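Local coordinates for invasion protein InvA (Salmonella enterica, PDB 2X49), which forms part of the inner-membrane export apparatus of a type III secretion system used in invading intestinal epithelial cells, this chain being its C-terminal domain, at residues Leu77-Asn82 / Leu284-Asp289. Residues are numbered along the deposited sequence; the frame is centred on the assembly and turned at random.
Sequences LMRVVN and LIAHKD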
loop_
_atom_site.group_PDB
_atom_site.type_symbol
_atom_site.label_atom_id
_atom_site.label_comp_id
_atom_site.label_asym_id
_atom_site.label_seq_id
_atom_site.Cartn_x
_atom_site.Cartn_y
_atom_site.Cartn_z
ATOM N N LEU A 77 7.762 -19.196 -12.570
ATOM C CA LEU A 77 6.441 -18.973 -13.256
ATOM C C LEU A 77 6.177 -17.460 -13.397
ATOM O O LEU A 77 6.982 -16.634 -13.009
ATOM C CB LEU A 77 5.275 -19.669 -12.516
ATOM C CG LEU A 77 5.370 -21.186 -12.188
ATOM C CD1 LEU A 77 4.182 -21.743 -11.423
ATOM C CD2 LEU A 77 5.569 -21.922 -13.546
ATOM N N MET A 78 5.021 -17.163 -13.987
ATOM C CA MET A 78 4.527 -15.813 -14.247
ATOM C C MET A 78 3.193 -15.619 -13.554
ATOM O O MET A 78 2.303 -16.442 -13.639
ATOM C CB MET A 78 4.334 -15.586 -15.757
ATOM C CG MET A 78 5.574 -15.669 -16.544
ATOM S SD MET A 78 6.728 -14.345 -16.209
ATOM C CE MET A 78 5.871 -12.976 -17.034
ATOM N N ARG A 79 3.011 -14.451 -12.957
ATOM C CA ARG A 79 1.719 -14.158 -12.336
ATOM C C ARG A 79 0.755 -13.468 -13.275
ATOM O O ARG A 79 1.125 -12.496 -13.940
ATOM C CB ARG A 79 1.914 -13.300 -11.095
ATOM C CG ARG A 79 0.595 -13.117 -10.393
ATOM C CD ARG A 79 0.581 -12.227 -9.154
ATOM N NE ARG A 79 -0.792 -11.729 -8.970
ATOM C CZ ARG A 79 -1.127 -10.516 -8.546
ATOM N NH1 ARG A 79 -0.192 -9.633 -8.215
ATOM N NH2 ARG A 79 -2.417 -10.176 -8.459
ATOM N N VAL A 80 -0.478 -13.973 -13.283
ATOM C CA VAL A 80 -1.617 -13.376 -14.033
ATOM C C VAL A 80 -2.317 -12.403 -13.114
ATOM O O VAL A 80 -3.117 -12.748 -12.263
ATOM C CB VAL A 80 -2.637 -14.411 -14.586
ATOM C CG1 VAL A 80 -3.605 -13.729 -15.614
ATOM C CG2 VAL A 80 -1.918 -15.548 -15.289
ATOM N N VAL A 81 -2.029 -11.138 -13.341
ATOM C CA VAL A 81 -2.531 -10.048 -12.430
ATOM C C VAL A 81 -4.039 -9.888 -12.469
ATOM O O VAL A 81 -4.694 -9.800 -11.437
ATOM C CB VAL A 81 -1.801 -8.698 -12.682
ATOM C CG1 VAL A 81 -2.343 -7.537 -11.791
ATOM C CG2 VAL A 81 -0.249 -8.841 -12.487
ATOM N N ASN A 82 -4.589 -9.877 -13.669
ATOM C CA ASN A 82 -6.038 -9.732 -13.896
ATOM C C ASN A 82 -6.690 -11.049 -14.308
ATOM O O ASN A 82 -7.504 -11.138 -15.216
ATOM C CB ASN A 82 -6.353 -8.598 -14.884
ATOM C CG ASN A 82 -5.799 -8.854 -16.274
ATOM O OD1 ASN A 82 -4.932 -9.692 -16.440
ATOM N ND2 ASN A 82 -6.292 -8.121 -17.277
ATOM N N LEU A 284 -11.115 -12.495 -7.789
ATOM C CA LEU A 284 -9.974 -13.231 -8.373
ATOM C C LEU A 284 -8.743 -12.379 -8.628
ATOM O O LEU A 284 -7.706 -12.893 -9.122
ATOM C CB LEU A 284 -10.357 -13.904 -9.688
ATOM C CG LEU A 284 -11.466 -14.929 -9.622
ATOM C CD1 LEU A 284 -11.643 -15.530 -11.015
ATOM C CD2 LEU A 284 -11.137 -16.032 -8.616
ATOM N N ILE A 285 -8.888 -11.102 -8.325
ATOM C CA ILE A 285 -7.763 -10.163 -8.299
ATOM C C ILE A 285 -7.364 -9.895 -6.830
ATOM O O ILE A 285 -8.190 -9.573 -6.000
ATOM C CB ILE A 285 -8.103 -8.882 -9.056
ATOM C CG1 ILE A 285 -8.385 -9.240 -10.529
ATOM C CG2 ILE A 285 -7.001 -7.881 -8.965
ATOM C CD1 ILE A 285 -8.539 -8.009 -11.394
ATOM N N ALA A 286 -6.087 -10.097 -6.526
ATOM C CA ALA A 286 -5.574 -9.908 -5.139
ATOM C C ALA A 286 -5.821 -8.499 -4.643
ATOM O O ALA A 286 -5.790 -7.543 -5.389
ATOM C CB ALA A 286 -4.090 -10.196 -5.072
ATOM N N HIS A 287 -6.038 -8.389 -3.344
ATOM C CA HIS A 287 -6.384 -7.095 -2.736
ATOM C C HIS A 287 -5.351 -6.019 -2.924
ATOM O O HIS A 287 -5.737 -4.857 -3.075
ATOM C CB HIS A 287 -6.725 -7.245 -1.244
ATOM C CG HIS A 287 -7.860 -8.181 -1.011
ATOM N ND1 HIS A 287 -8.178 -8.687 0.235
ATOM C CD2 HIS A 287 -8.718 -8.754 -1.888
ATOM C CE1 HIS A 287 -9.201 -9.520 0.110
ATOM N NE2 HIS A 287 -9.546 -9.578 -1.167
ATOM N N LYS A 288 -4.063 -6.386 -2.928
ATOM C CA LYS A 288 -3.004 -5.361 -3.078
ATOM C C LYS A 288 -3.045 -4.713 -4.435
ATOM O O LYS A 288 -2.455 -3.663 -4.633
ATOM C CB LYS A 288 -1.584 -5.876 -2.847
ATOM C CG LYS A 288 -1.165 -6.958 -3.736
ATOM C CD LYS A 288 0.306 -7.392 -3.472
ATOM C CE LYS A 288 0.745 -8.465 -4.443
ATOM N NZ LYS A 288 0.960 -7.828 -5.771
ATOM N N ASP A 289 -3.764 -5.344 -5.356
ATOM C CA ASP A 289 -3.828 -4.910 -6.778
ATOM C C ASP A 289 -5.125 -4.191 -7.107
ATOM O O ASP A 289 -5.431 -3.847 -8.290
ATOM C CB ASP A 289 -3.599 -6.108 -7.717
ATOM C CG ASP A 289 -2.155 -6.666 -7.617
ATOM O OD1 ASP A 289 -1.177 -5.914 -7.856
ATOM O OD2 ASP A 289 -1.993 -7.872 -7.302
HETATM O O HOH W 1 -5.042 -12.449 -8.313
#
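R79 grips D289 end-on in a largely buried salt bridge that ties strand 78-80 to the 3-10 turn 287-289, just ahead of strand 291-294 of the parallel sheet. With CG anti to the backbone N (chi1 -175°) and the chain extended as far as NE, the arginine spans the gap between the two backbones, a length that suits this residue. Its two terminal nitrogens close on a single carboxylate oxygen: NH2 of R79 lies 2.6 Å from OD2 of D289, and NH1 of R79 lies 2.7 Å from the same OD2. That oxygen sits almost in the guanidinium plane, but both nitrogens reach it from one face of the carboxylate, whose plane is turned 35° from that of the guanidinium. Sharing one acceptor also bends the bonds, with N-H...O angles near 140°.

K288 slides past R79 in the opposite direction, and the bend at chi4 carries its NZ to 3.2 Å from NH1 of R79. These two donors do not bond; a weak link from K288 NZ to D289 OD2, at 3.3 Å, joins them through the shared acid. E128 pairs with both R79 and K288, H131 also bonds the lysine, and R123 takes D289 OD1. CA of V81 lies over one guanidinium face, toward its rim.

Farther along, I285 packs its aliphatic bulk on the V81-N82 backbone, CG1 against V81 O and CD1 3.9 Å from CA of N82, whose amide oxygen turns instead to the backbone N of V121. A water donates to L284 O and accepts weakly from both A286 N and R79 NH2.

The carboxylates of D289 and E128 thus probably balance the positive charge of R79, K288 and R123, and OD2, taking both arginine nitrogens and the weak lysine bond, probably favours the ionised acid.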